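PUA domain-containing protein (Pyrococcus horikoshii, PDB 3D79) is of unknown function but, carrying a C-terminal PUA domain, probably binds RNA. Local coordinates at residues Arg38-Lys43 with Pro65-Arg70; Ala50-Thr55 with Asp171-Val176; Val133-Glu136 with Pro141-Ile144. All blocks are in the same frame, centred on the assembly; numbering follows the deposited sequence.

Contact 1: residues Arg38-Lys43 with Pro65-Arg70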
ATOM      1  N   ARG A  38      14.127  -0.293  -4.270  1.00 24.99           N
ATOM      2  CA  ARG A  38      15.008   0.335  -5.256  1.00 25.65           C
ATOM      3  C   ARG A  38      14.295   0.635  -6.570  1.00 24.75           C
ATOM      4  O   ARG A  38      14.539   1.671  -7.188  1.00 25.14           O
ATOM      5  CB  ARG A  38      16.259  -0.518  -5.499  1.00 25.56           C
ATOM      6  CG  ARG A  38      17.338   0.187  -6.323  1.00 27.43           C
ATOM      7  CD  ARG A  38      18.584  -0.676  -6.540  1.00 28.05           C
ATOM      8  NE  ARG A  38      18.270  -1.983  -7.121  1.00 32.81           N
ATOM      9  CZ  ARG A  38      18.489  -3.152  -6.519  1.00 34.17           C
ATOM     10  NH1 ARG A  38      19.041  -3.196  -5.315  1.00 35.34           N
ATOM     11  NH2 ARG A  38      18.163  -4.286  -7.129  1.00 35.23           N
ATOM     12  N   LYS A  39      13.407  -0.261  -6.993  1.00 24.14           N
ATOM     13  CA  LYS A  39      12.660  -0.027  -8.226  1.00 23.76           C
ATOM     14  C   LYS A  39      11.588   1.050  -8.057  1.00 22.69           C
ATOM     15  O   LYS A  39      11.209   1.700  -9.028  1.00 22.77           O
ATOM     16  CB  LYS A  39      12.068  -1.325  -8.778  1.00 24.38           C
ATOM     17  CG  LYS A  39      13.098  -2.184  -9.519  1.00 26.35           C
ATOM     18  CD  LYS A  39      12.461  -3.202 -10.478  1.00 29.08           C
ATOM     19  CE  LYS A  39      11.571  -2.548 -11.544  1.00 30.61           C
ATOM     20  NZ  LYS A  39      12.189  -1.374 -12.237  1.00 32.03           N
ATOM     21  N   MET A  40      11.123   1.255  -6.825  1.00 21.14           N
ATOM     22  CA  MET A  40      10.109   2.278  -6.559  1.00 19.83           C
ATOM     23  C   MET A  40      10.690   3.685  -6.493  1.00 19.23           C
ATOM     24  O   MET A  40      10.032   4.645  -6.884  1.00 19.18           O
ATOM     25  CB  MET A  40       9.383   1.999  -5.249  1.00 19.88           C
ATOM     26  CG  MET A  40       8.491   0.778  -5.263  1.00 20.06           C
ATOM     27  SD  MET A  40       7.922   0.490  -3.585  1.00 20.44           S
ATOM     28  CE  MET A  40       6.793  -0.882  -3.837  1.00 20.07           C
ATOM     29  N   LEU A  41      11.908   3.801  -5.971  1.00 18.00           N
ATOM     30  CA  LEU A  41      12.542   5.104  -5.757  1.00 17.77           C
ATOM     31  C   LEU A  41      14.048   4.971  -5.550  1.00 17.58           C
ATOM     32  O   LEU A  41      14.510   4.139  -4.766  1.00 17.61           O
ATOM     33  CB  LEU A  41      11.920   5.798  -4.534  1.00 17.46           C
ATOM     34  CG  LEU A  41      12.500   7.136  -4.056  1.00 17.29           C
ATOM     35  CD1 LEU A  41      12.335   8.220  -5.100  1.00 17.12           C
ATOM     36  CD2 LEU A  41      11.865   7.575  -2.742  1.00 17.74           C
ATOM     37  N   ASN A  42      14.814   5.807  -6.240  1.00 17.76           N
ATOM     38  CA  ASN A  42      16.240   5.907  -5.955  1.00 17.81           C
ATOM     39  C   ASN A  42      16.618   7.333  -5.605  1.00 17.16           C
ATOM     40  O   ASN A  42      15.870   8.273  -5.907  1.00 17.12           O
ATOM     41  CB  ASN A  42      17.088   5.352  -7.105  1.00 18.87           C
ATOM     42  CG  ASN A  42      17.019   6.197  -8.342  1.00 20.66           C
ATOM     43  OD1 ASN A  42      17.656   7.255  -8.425  1.00 23.42           O
ATOM     44  ND2 ASN A  42      16.266   5.730  -9.336  1.00 23.91           N
ATOM     45  N   LYS A  43      17.776   7.494  -4.972  1.00 16.76           N
ATOM     46  CA  LYS A  43      18.162   8.783  -4.384  1.00 16.73           C
ATOM     47  C   LYS A  43      18.427   9.891  -5.401  1.00 16.53           C
ATOM     48  O   LYS A  43      18.670  11.036  -5.024  1.00 16.38           O
ATOM     49  CB  LYS A  43      19.361   8.618  -3.446  1.00 16.66           C
ATOM     50  CG  LYS A  43      20.679   8.354  -4.159  1.00 17.78           C
ATOM     51  CD  LYS A  43      21.798   8.122  -3.164  1.00 19.16           C
ATOM     52  CE  LYS A  43      23.137   8.061  -3.883  1.00 20.20           C
ATOM     53  NZ  LYS A  43      24.210   7.565  -2.992  1.00 22.20           N
ATOM     54  N   PRO A  65       2.508   9.410  -9.867  1.00 17.94           N
ATOM     55  CA  PRO A  65       2.046   9.268  -8.485  1.00 17.19           C
ATOM     56  C   PRO A  65       2.461   7.912  -7.931  1.00 16.54           C
ATOM     57  O   PRO A  65       2.094   6.874  -8.490  1.00 16.71           O
ATOM     58  CB  PRO A  65       0.518   9.374  -8.599  1.00 17.54           C
ATOM     59  CG  PRO A  65       0.201   9.151 -10.028  1.00 17.74           C
ATOM     60  CD  PRO A  65       1.393   9.581 -10.817  1.00 18.08           C
ATOM     61  N   MET A  66       3.236   7.925  -6.850  1.00 15.65           N
ATOM     62  CA  MET A  66       3.788   6.693  -6.304  1.00 14.71           C
ATOM     63  C   MET A  66       3.330   6.385  -4.885  1.00 14.29           C
ATOM     64  O   MET A  66       2.995   5.241  -4.587  1.00 13.76           O
ATOM     65  CB  MET A  66       5.323   6.706  -6.366  1.00 14.88           C
ATOM     66  CG  MET A  66       5.891   6.381  -7.750  1.00 15.51           C
ATOM     67  SD  MET A  66       5.445   4.739  -8.351  1.00 16.80           S
ATOM     68  CE  MET A  66       6.261   3.698  -7.148  1.00 15.95           C
ATOM     69  N   PHE A  67       3.334   7.394  -4.012  1.00 14.18           N
ATOM     70  CA  PHE A  67       3.072   7.149  -2.592  1.00 14.29           C
ATOM     71  C   PHE A  67       2.036   8.072  -1.988  1.00 15.04           C
ATOM     72  O   PHE A  67       1.867   9.215  -2.426  1.00 14.82           O
ATOM     73  CB  PHE A  67       4.353   7.289  -1.761  1.00 14.12           C
ATOM     74  CG  PHE A  67       5.552   6.668  -2.397  1.00 13.34           C
ATOM     75  CD1 PHE A  67       5.649   5.286  -2.519  1.00 13.14           C
ATOM     76  CD2 PHE A  67       6.581   7.465  -2.892  1.00 13.11           C
ATOM     77  CE1 PHE A  67       6.769   4.698  -3.127  1.00 12.61           C
ATOM     78  CE2 PHE A  67       7.700   6.889  -3.492  1.00 13.44           C
ATOM     79  CZ  PHE A  67       7.788   5.506  -3.624  1.00 13.92           C
ATOM     80  N   ILE A  68       1.365   7.550  -0.967  1.00 15.65           N
ATOM     81  CA  ILE A  68       0.563   8.359  -0.053  1.00 16.82           C
ATOM     82  C   ILE A  68       1.476   8.811   1.078  1.00 17.48           C
ATOM     83  O   ILE A  68       2.359   8.067   1.501  1.00 17.16           O
ATOM     84  CB  ILE A  68      -0.649   7.547   0.499  1.00 16.44           C
ATOM     85  CG1 ILE A  68      -1.710   8.474   1.104  1.00 17.14           C
ATOM     86  CG2 ILE A  68      -0.214   6.470   1.495  1.00 17.37           C
ATOM     87  CD1 ILE A  68      -3.079   7.797   1.209  1.00 18.36           C
ATOM     88  N   ARG A  69       1.295  10.038   1.553  1.00 18.90           N
ATOM     89  CA  ARG A  69       1.977  10.450   2.769  1.00 20.75           C
ATOM     90  C   ARG A  69       0.961  10.949   3.782  1.00 22.13           C
ATOM     91  O   ARG A  69       0.107  11.779   3.465  1.00 21.81           O
ATOM     92  CB  ARG A  69       3.071  11.492   2.514  1.00 21.00           C
ATOM     93  CG  ARG A  69       3.867  11.838   3.785  1.00 21.91           C
ATOM     94  CD  ARG A  69       5.180  12.551   3.494  1.00 23.49           C
ATOM     95  NE  ARG A  69       4.992  13.912   3.000  1.00 25.33           N
ATOM     96  CZ  ARG A  69       5.983  14.760   2.730  1.00 25.92           C
ATOM     97  NH1 ARG A  69       7.249  14.397   2.908  1.00 26.04           N
ATOM     98  NH2 ARG A  69       5.710  15.978   2.284  1.00 25.36           N
ATOM     99  N   ARG A  70       1.040  10.373   4.977  1.00 23.96           N
ATOM    100  CA  ARG A  70       0.271  10.811   6.132  1.00 26.15           C
ATOM    101  C   ARG A  70       1.298  11.202   7.179  1.00 27.26           C
ATOM    102  O   ARG A  70       2.056  10.349   7.657  1.00 27.58           O
ATOM    103  CB  ARG A  70      -0.618   9.680   6.639  1.00 26.20           C
ATOM    104  CG  ARG A  70      -1.809   9.375   5.742  1.00 27.99           C
ATOM    105  CD  ARG A  70      -3.059  10.110   6.209  1.00 29.44           C
ATOM    106  NE  ARG A  70      -4.094  10.131   5.179  1.00 30.67           N
ATOM    107  CZ  ARG A  70      -5.104   9.272   5.105  1.00 30.81           C
ATOM    108  NH1 ARG A  70      -5.988   9.381   4.122  1.00 31.92           N
ATOM    109  NH2 ARG A  70      -5.230   8.304   6.006  1.00 31.25           N
TER
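A classic beta bulge at Met-66 and Phe-67, both of which face Ile-59 on the adjoining strand, puts two large side chains of strand 64-70 against Met-40 and Leu-41, where helix 34-40 gives way to a loop. It illustrates how a bulge can present successive strand residues to one helical layer. Met-66 occupies the first bulge position, with psi at -45° instead of an extended value. Its side chain bends at chi2 and chi3 (-61° and -64°), which turns the terminal methyl CE toward the helix end, where it meets Met-40 CB at 4.0 Å. The same methyl lies 3.9 Å from Met-40 O. Met-40 takes a different course: its chain is extended beyond CG and runs away from the strand, and its contact is made chiefly by the root of the side chain. Phe-67 meets Met-40 and Leu-41 through one ring atom, CZ. Met-40 CB stands 4.2 Å from that atom, and Leu-41, the first residue to leave helical geometry, brings its CB near the ring plane at the edge. No hydrogen bond joins the two segments; the contact is buried and predominantly apolar. Leu-28 of helix 18-32 touches both Met-40 and Phe-67, while Ile-24 and Ile-25 of that helix pack on Leu-41, closing a core between the helices and the antiparallel sheet of the Pre-PUA-like region. Within the bulge the two side chains pack on each other: Met-66 CB sits over the centre of one face of the Phe-67 ring, 3.6 Å above its plane.

Contact 2: residues Ala50-Thr55 with Asp171-Val176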
ATOM      1  N   ALA A  50       2.314  16.658  -3.955  1.00 21.14           N
ATOM      2  CA  ALA A  50       1.057  17.353  -4.214  1.00 21.43           C
ATOM      3  C   ALA A  50       0.088  17.093  -3.071  1.00 21.48           C
ATOM      4  O   ALA A  50       0.105  16.025  -2.459  1.00 21.45           O
ATOM      5  CB  ALA A  50       0.457  16.895  -5.526  1.00 21.22           C
ATOM      6  N   GLU A  51      -0.750  18.078  -2.770  1.00 21.71           N
ATOM      7  CA  GLU A  51      -1.744  17.912  -1.722  1.00 22.10           C
ATOM      8  C   GLU A  51      -2.988  17.238  -2.280  1.00 21.97           C
ATOM      9  O   GLU A  51      -3.502  17.636  -3.326  1.00 22.28           O
ATOM     10  CB  GLU A  51      -2.110  19.261  -1.092  1.00 22.02           C
ATOM     11  CG  GLU A  51      -3.112  19.149   0.048  1.00 22.55           C
ATOM     12  CD  GLU A  51      -3.443  20.485   0.682  1.00 23.05           C
ATOM     13  OE1 GLU A  51      -2.572  21.047   1.375  1.00 24.58           O
ATOM     14  OE2 GLU A  51      -4.581  20.963   0.493  1.00 25.69           O
ATOM     15  N   PHE A  52      -3.458  16.204  -1.585  1.00 21.93           N
ATOM     16  CA  PHE A  52      -4.785  15.668  -1.857  1.00 21.90           C
ATOM     17  C   PHE A  52      -5.795  16.340  -0.925  1.00 22.07           C
ATOM     18  O   PHE A  52      -6.785  16.902  -1.384  1.00 22.18           O
ATOM     19  CB  PHE A  52      -4.836  14.147  -1.697  1.00 21.69           C
ATOM     20  CG  PHE A  52      -6.224  13.586  -1.823  1.00 21.10           C
ATOM     21  CD1 PHE A  52      -6.806  13.415  -3.077  1.00 21.07           C
ATOM     22  CD2 PHE A  52      -6.962  13.256  -0.688  1.00 21.59           C
ATOM     23  CE1 PHE A  52      -8.098  12.914  -3.198  1.00 20.97           C
ATOM     24  CE2 PHE A  52      -8.255  12.762  -0.800  1.00 21.39           C
ATOM     25  CZ  PHE A  52      -8.820  12.587  -2.056  1.00 20.92           C
ATOM     26  N   ASP A  53      -5.547  16.250   0.378  1.00 22.44           N
ATOM     27  CA  ASP A  53      -6.319  17.010   1.372  1.00 22.87           C
ATOM     28  C   ASP A  53      -5.438  17.420   2.550  1.00 22.97           C
ATOM     29  O   ASP A  53      -4.215  17.316   2.472  1.00 23.05           O
ATOM     30  CB  ASP A  53      -7.600  16.270   1.806  1.00 23.05           C
ATOM     31  CG  ASP A  53      -7.333  15.025   2.639  1.00 23.47           C
ATOM     32  OD1 ASP A  53      -6.246  14.878   3.242  1.00 23.68           O
ATOM     33  OD2 ASP A  53      -8.252  14.184   2.706  1.00 24.96           O
ATOM     34  N   LYS A  54      -6.048  17.879   3.641  1.00 23.18           N
ATOM     35  CA  LYS A  54      -5.276  18.480   4.732  1.00 23.15           C
ATOM     36  C   LYS A  54      -4.514  17.488   5.614  1.00 23.21           C
ATOM     37  O   LYS A  54      -3.689  17.895   6.439  1.00 23.31           O
ATOM     38  CB  LYS A  54      -6.159  19.410   5.579  1.00 23.21           C
ATOM     39  CG  LYS A  54      -6.832  20.524   4.778  1.00 23.94           C
ATOM     40  CD  LYS A  54      -5.841  21.308   3.938  1.00 25.33           C
ATOM     41  CE  LYS A  54      -6.558  22.243   2.982  1.00 26.24           C
ATOM     42  NZ  LYS A  54      -5.598  22.926   2.062  1.00 26.95           N
ATOM     43  N   THR A  55      -4.782  16.195   5.443  1.00 23.12           N
ATOM     44  CA  THR A  55      -4.025  15.178   6.158  1.00 23.17           C
ATOM     45  C   THR A  55      -3.275  14.237   5.203  1.00 22.41           C
ATOM     46  O   THR A  55      -2.548  13.351   5.652  1.00 22.76           O
ATOM     47  CB  THR A  55      -4.915  14.349   7.125  1.00 23.28           C
ATOM     48  OG1 THR A  55      -5.872  13.587   6.380  1.00 24.39           O
ATOM     49  CG2 THR A  55      -5.644  15.256   8.120  1.00 23.86           C
ATOM     50  N   ASP A 171     -11.763   4.857  -4.858  1.00 21.53           N
ATOM     51  CA  ASP A 171     -11.967   6.015  -3.979  1.00 21.11           C
ATOM     52  C   ASP A 171     -11.512   7.320  -4.651  1.00 21.14           C
ATOM     53  O   ASP A 171     -11.111   7.315  -5.819  1.00 20.86           O
ATOM     54  CB  ASP A 171     -11.358   5.805  -2.572  1.00 20.67           C
ATOM     55  CG  ASP A 171      -9.838   5.944  -2.536  1.00 19.37           C
ATOM     56  OD1 ASP A 171      -9.213   6.318  -3.548  1.00 17.86           O
ATOM     57  OD2 ASP A 171      -9.259   5.681  -1.460  1.00 17.48           O
ATOM     58  N   LYS A 172     -11.590   8.432  -3.928  1.00 21.14           N
ATOM     59  CA  LYS A 172     -11.279   9.728  -4.516  1.00 21.40           C
ATOM     60  C   LYS A 172      -9.790   9.919  -4.817  1.00 20.96           C
ATOM     61  O   LYS A 172      -9.431  10.580  -5.792  1.00 20.90           O
ATOM     62  CB  LYS A 172     -11.827  10.863  -3.647  1.00 21.71           C
ATOM     63  CG  LYS A 172     -13.328  11.084  -3.817  1.00 24.18           C
ATOM     64  CD  LYS A 172     -13.663  11.572  -5.229  1.00 27.76           C
ATOM     65  CE  LYS A 172     -15.161  11.557  -5.498  1.00 29.80           C
ATOM     66  NZ  LYS A 172     -15.474  11.794  -6.939  1.00 31.60           N
ATOM     67  N   ILE A 173      -8.931   9.325  -3.988  1.00 20.25           N
ATOM     68  CA  ILE A 173      -7.485   9.321  -4.257  1.00 19.84           C
ATOM     69  C   ILE A 173      -7.188   8.563  -5.559  1.00 20.06           C
ATOM     70  O   ILE A 173      -6.410   9.028  -6.403  1.00 19.31           O
ATOM     71  CB  ILE A 173      -6.688   8.724  -3.077  1.00 19.86           C
ATOM     72  CG1 ILE A 173      -6.841   9.609  -1.830  1.00 19.75           C
ATOM     73  CG2 ILE A 173      -5.210   8.568  -3.444  1.00 19.16           C
ATOM     74  CD1 ILE A 173      -6.334   9.000  -0.518  1.00 20.08           C
ATOM     75  N   TRP A 174      -7.829   7.408  -5.721  1.00 20.32           N
ATOM     76  CA  TRP A 174      -7.736   6.618  -6.948  1.00 21.06           C
ATOM     77  C   TRP A 174      -8.144   7.442  -8.168  1.00 21.82           C
ATOM     78  O   TRP A 174      -7.447   7.443  -9.178  1.00 21.54           O
ATOM     79  CB  TRP A 174      -8.604   5.360  -6.831  1.00 21.32           C
ATOM     80  CG  TRP A 174      -8.683   4.527  -8.083  1.00 21.47           C
ATOM     81  CD1 TRP A 174      -9.663   4.574  -9.039  1.00 21.56           C
ATOM     82  CD2 TRP A 174      -7.762   3.511  -8.504  1.00 21.78           C
ATOM     83  NE1 TRP A 174      -9.406   3.660 -10.029  1.00 22.13           N
ATOM     84  CE2 TRP A 174      -8.249   2.989  -9.725  1.00 22.27           C
ATOM     85  CE3 TRP A 174      -6.574   2.990  -7.971  1.00 21.33           C
ATOM     86  CZ2 TRP A 174      -7.585   1.975 -10.426  1.00 22.17           C
ATOM     87  CZ3 TRP A 174      -5.915   1.980  -8.673  1.00 21.84           C
ATOM     88  CH2 TRP A 174      -6.425   1.484  -9.883  1.00 21.73           C
ATOM     89  N   GLU A 175      -9.260   8.161  -8.060  1.00 22.71           N
ATOM     90  CA  GLU A 175      -9.765   8.958  -9.184  1.00 24.01           C
ATOM     91  C   GLU A 175      -8.717   9.925  -9.723  1.00 23.78           C
ATOM     92  O   GLU A 175      -8.567  10.071 -10.942  1.00 23.97           O
ATOM     93  CB  GLU A 175     -11.039   9.716  -8.793  1.00 23.91           C
ATOM     94  CG  GLU A 175     -12.256   8.816  -8.617  1.00 25.80           C
ATOM     95  CD  GLU A 175     -13.563   9.583  -8.498  1.00 26.19           C
ATOM     96  OE1 GLU A 175     -13.578  10.811  -8.739  1.00 30.09           O
ATOM     97  OE2 GLU A 175     -14.584   8.947  -8.165  1.00 29.88           O
ATOM     98  N   VAL A 176      -7.977  10.564  -8.818  1.00 23.61           N
ATOM     99  CA  VAL A 176      -7.009  11.597  -9.201  1.00 23.67           C
ATOM    100  C   VAL A 176      -5.578  11.092  -9.432  1.00 23.51           C
ATOM    101  O   VAL A 176      -4.722  11.857  -9.875  1.00 23.87           O
ATOM    102  CB  VAL A 176      -6.993  12.797  -8.204  1.00 23.67           C
ATOM    103  CG1 VAL A 176      -8.388  13.410  -8.073  1.00 24.12           C
ATOM    104  CG2 VAL A 176      -6.440  12.391  -6.839  1.00 23.42           C
TER
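Phe-52, at the corner where the chain turns beyond strand 47-51, lays its ring against Lys-172, Ile-173 and Val-176 of the C-terminal helix, a small case of one aromatic side chain joining segments distant in sequence. The helix starts at Asp-171, its N-cap residue, whose OD1 accepts a nearly straight bond from Trp-174 N (2.8 Å, 172°); His-168 N binds the other carboxylate oxygen. Lys-172 comes next. Its CB touches the ring in plane at the edge, 3.8 Å from Phe-52 CZ, while the rest of the chain bends away at chi2 and ends in a salt bridge from NZ to Glu-175 OE1 (2.8 Å). Ile-173 supplies the central contact. Its CG1 stands 3.5 Å from the centroid of the Phe-52 ring and only 11° off the ring normal, a CH-pi interaction over the face. Ile-58 touches both Phe-52 and Ile-173, linking the pair to the sheet. Trp-174 leaves the helix on the side away from Phe-52 and packs on Val-78 and Ile-79 of helix 78-84. One turn on from Lys-172, Val-176 brings CG2 to within 3.9 Å of Phe-52 CD1, near the ring plane. The ring itself reaches across because Phe-52 CG lies opposite the backbone N (chi1 174°), directing the side chain at the helix. No hydrogen bond spans the two segments, and the two salt bridges, Lys-54 with Glu-51 and Lys-172 with Glu-175, each lie within one segment. The chemistry therefore implies attachment through dispersion and CH-pi contact, while neither salt bridge crosses between the segments.

Contact 3: residues Val133-Glu136 with Pro141-Ile144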
ATOM      1  N   VAL A 133      -3.594  -4.829   0.250  1.00 12.51           N
ATOM      2  CA  VAL A 133      -4.585  -5.886   0.125  1.00 12.76           C
ATOM      3  C   VAL A 133      -4.675  -6.271  -1.344  1.00 13.24           C
ATOM      4  O   VAL A 133      -4.852  -5.407  -2.195  1.00 13.23           O
ATOM      5  CB  VAL A 133      -5.970  -5.414   0.623  1.00 13.12           C
ATOM      6  CG1 VAL A 133      -6.978  -6.564   0.586  1.00 12.98           C
ATOM      7  CG2 VAL A 133      -5.866  -4.831   2.039  1.00 13.36           C
ATOM      8  N   VAL A 134      -4.540  -7.565  -1.630  1.00 14.04           N
ATOM      9  CA  VAL A 134      -4.643  -8.063  -3.008  1.00 14.92           C
ATOM     10  C   VAL A 134      -5.592  -9.246  -3.071  1.00 15.27           C
ATOM     11  O   VAL A 134      -5.682 -10.011  -2.112  1.00 15.14           O
ATOM     12  CB  VAL A 134      -3.266  -8.494  -3.589  1.00 15.28           C
ATOM     13  CG1 VAL A 134      -2.460  -7.272  -3.995  1.00 16.82           C
ATOM     14  CG2 VAL A 134      -2.502  -9.375  -2.600  1.00 15.10           C
ATOM     15  N   GLU A 135      -6.278  -9.401  -4.199  1.00 16.18           N
ATOM     16  CA  GLU A 135      -7.163 -10.550  -4.394  1.00 17.30           C
ATOM     17  C   GLU A 135      -6.395 -11.717  -5.009  1.00 18.43           C
ATOM     18  O   GLU A 135      -5.466 -11.511  -5.788  1.00 17.90           O
ATOM     19  CB  GLU A 135      -8.415 -10.187  -5.207  1.00 17.62           C
ATOM     20  CG  GLU A 135      -8.186  -9.431  -6.514  1.00 18.50           C
ATOM     21  CD  GLU A 135      -7.747 -10.325  -7.671  1.00 20.37           C
ATOM     22  OE1 GLU A 135      -6.974  -9.848  -8.523  1.00 20.30           O
ATOM     23  OE2 GLU A 135      -8.165 -11.504  -7.722  1.00 21.84           O
ATOM     24  N   GLU A 136      -6.791 -12.933  -4.650  1.00 19.83           N
ATOM     25  CA  GLU A 136      -5.958 -14.113  -4.894  1.00 22.23           C
ATOM     26  C   GLU A 136      -5.837 -14.581  -6.358  1.00 22.89           C
ATOM     27  O   GLU A 136      -4.962 -15.391  -6.670  1.00 23.25           O
ATOM     28  CB  GLU A 136      -6.357 -15.268  -3.963  1.00 22.03           C
ATOM     29  CG  GLU A 136      -7.734 -15.868  -4.209  1.00 23.58           C
ATOM     30  CD  GLU A 136      -8.046 -17.047  -3.283  1.00 23.45           C
ATOM     31  OE1 GLU A 136      -7.117 -17.788  -2.898  1.00 25.95           O
ATOM     32  OE2 GLU A 136      -9.227 -17.234  -2.934  1.00 26.52           O
ATOM     33  N   PRO A 141      -4.158  -5.312  -6.668  1.00 17.26           N
ATOM     34  CA  PRO A 141      -4.329  -4.674  -5.364  1.00 16.57           C
ATOM     35  C   PRO A 141      -5.663  -3.948  -5.274  1.00 16.11           C
ATOM     36  O   PRO A 141      -6.118  -3.344  -6.254  1.00 16.72           O
ATOM     37  CB  PRO A 141      -3.167  -3.688  -5.312  1.00 16.67           C
ATOM     38  CG  PRO A 141      -2.974  -3.293  -6.745  1.00 17.16           C
ATOM     39  CD  PRO A 141      -3.225  -4.558  -7.529  1.00 17.21           C
ATOM     40  N   LEU A 142      -6.286  -4.025  -4.101  1.00 15.27           N
ATOM     41  CA  LEU A 142      -7.597  -3.434  -3.877  1.00 14.67           C
ATOM     42  C   LEU A 142      -7.492  -2.219  -2.968  1.00 14.07           C
ATOM     43  O   LEU A 142      -8.295  -1.290  -3.062  1.00 14.15           O
ATOM     44  CB  LEU A 142      -8.527  -4.443  -3.198  1.00 14.81           C
ATOM     45  CG  LEU A 142      -8.639  -5.855  -3.770  1.00 14.72           C
ATOM     46  CD1 LEU A 142      -9.520  -6.695  -2.870  1.00 15.41           C
ATOM     47  CD2 LEU A 142      -9.191  -5.812  -5.191  1.00 16.19           C
ATOM     48  N   ALA A 143      -6.504  -2.240  -2.082  1.00 13.66           N
ATOM     49  CA  ALA A 143      -6.469  -1.277  -0.980  1.00 13.03           C
ATOM     50  C   ALA A 143      -5.137  -1.275  -0.256  1.00 12.96           C
ATOM     51  O   ALA A 143      -4.338  -2.201  -0.390  1.00 12.72           O
ATOM     52  CB  ALA A 143      -7.586  -1.592   0.021  1.00 13.20           C
ATOM     53  N   ILE A 144      -4.922  -0.221   0.527  1.00 12.55           N
ATOM     54  CA  ILE A 144      -3.820  -0.169   1.469  1.00 12.57           C
ATOM     55  C   ILE A 144      -4.390   0.214   2.829  1.00 12.57           C
ATOM     56  O   ILE A 144      -5.481   0.803   2.909  1.00 12.54           O
ATOM     57  CB  ILE A 144      -2.694   0.814   1.032  1.00 12.60           C
ATOM     58  CG1 ILE A 144      -3.224   2.242   0.871  1.00 12.77           C
ATOM     59  CG2 ILE A 144      -2.041   0.337  -0.284  1.00 13.28           C
ATOM     60  CD1 ILE A 144      -2.125   3.302   0.800  1.00 12.89           C
TER
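Val-133 O is approached by two groups from the neighbouring strand: Leu-142 N donates a hydrogen bond of 2.8 Å at a nearly straight 171°, and Pro-141 CA makes a CA-H...O contact with it at 3.3 Å. Val-133 N in turn donates to Ala-143 O, also at 2.8 Å. Both backbone groups of this one valine are thus engaged, but by different residues, since Leu-142 and Ala-143 together face it in a classic beta bulge. Leu-142 carries the irregularity in its backbone, its psi of -30° being far from extended. The register consequently slips by one residue, and Val-134 pairs with Pro-141 as a non-hydrogen-bonded pair. Packing is tight there: Val-134 CG1 lies 3.5 Å from Pro-141 CA, closer than carbon atoms usually sit, and 3.9 Å from Pro-141 CB. This is the face that Leu-81 and Tyr-82 of helix 78-84 approach at Pro-141. On the other face Val-133 CG2 meets Ala-143 CB at 4.2 Å, and Ile-107 of helix 104-108 touches both Ala-143 and Leu-142. Glu-135 adds an apolar touch through its stem. Its CG is flanked by the backbone N and C (chi1 50°) and rests 4.0 Å from Leu-142 CD2, with the two chains nearly perpendicular. The carboxylate then folds back over the turn, where OE1 accepts from Arg-140 N and OE2 from Lys-137 N, tying the connection to the strand that precedes it. The whole is a bulged antiparallel beta hairpin, strands 130-135 and 141-147, within the curled mixed sheet of the PUA domain, a fold known as a beta pseudobarrel.

In the fold
The three contacts show how a two-part protein is assembled from local cores and ties between them. Contacts 1 and 3 lie on opposite sides of the chain's centre, about 18 Å apart between centres, in the Pre-PUA-like and PUA regions respectively. Strand 64-70, part of contact 1, nevertheless touches both of the other contacts: Ile-68 CG2 touches Ile-144 CD1 at 3.8 Å, and Ile-68 CD1 touches Ile-173 CD1 at 3.9 Å. Contact 2, centred about 16 Å from contact 1, returns the C-terminal helix to the N-terminal sheet, enclosing contact 3 within the chain loop it closes. Contacts 2 and 3 do not touch; their nearest atoms are about 6 Å apart.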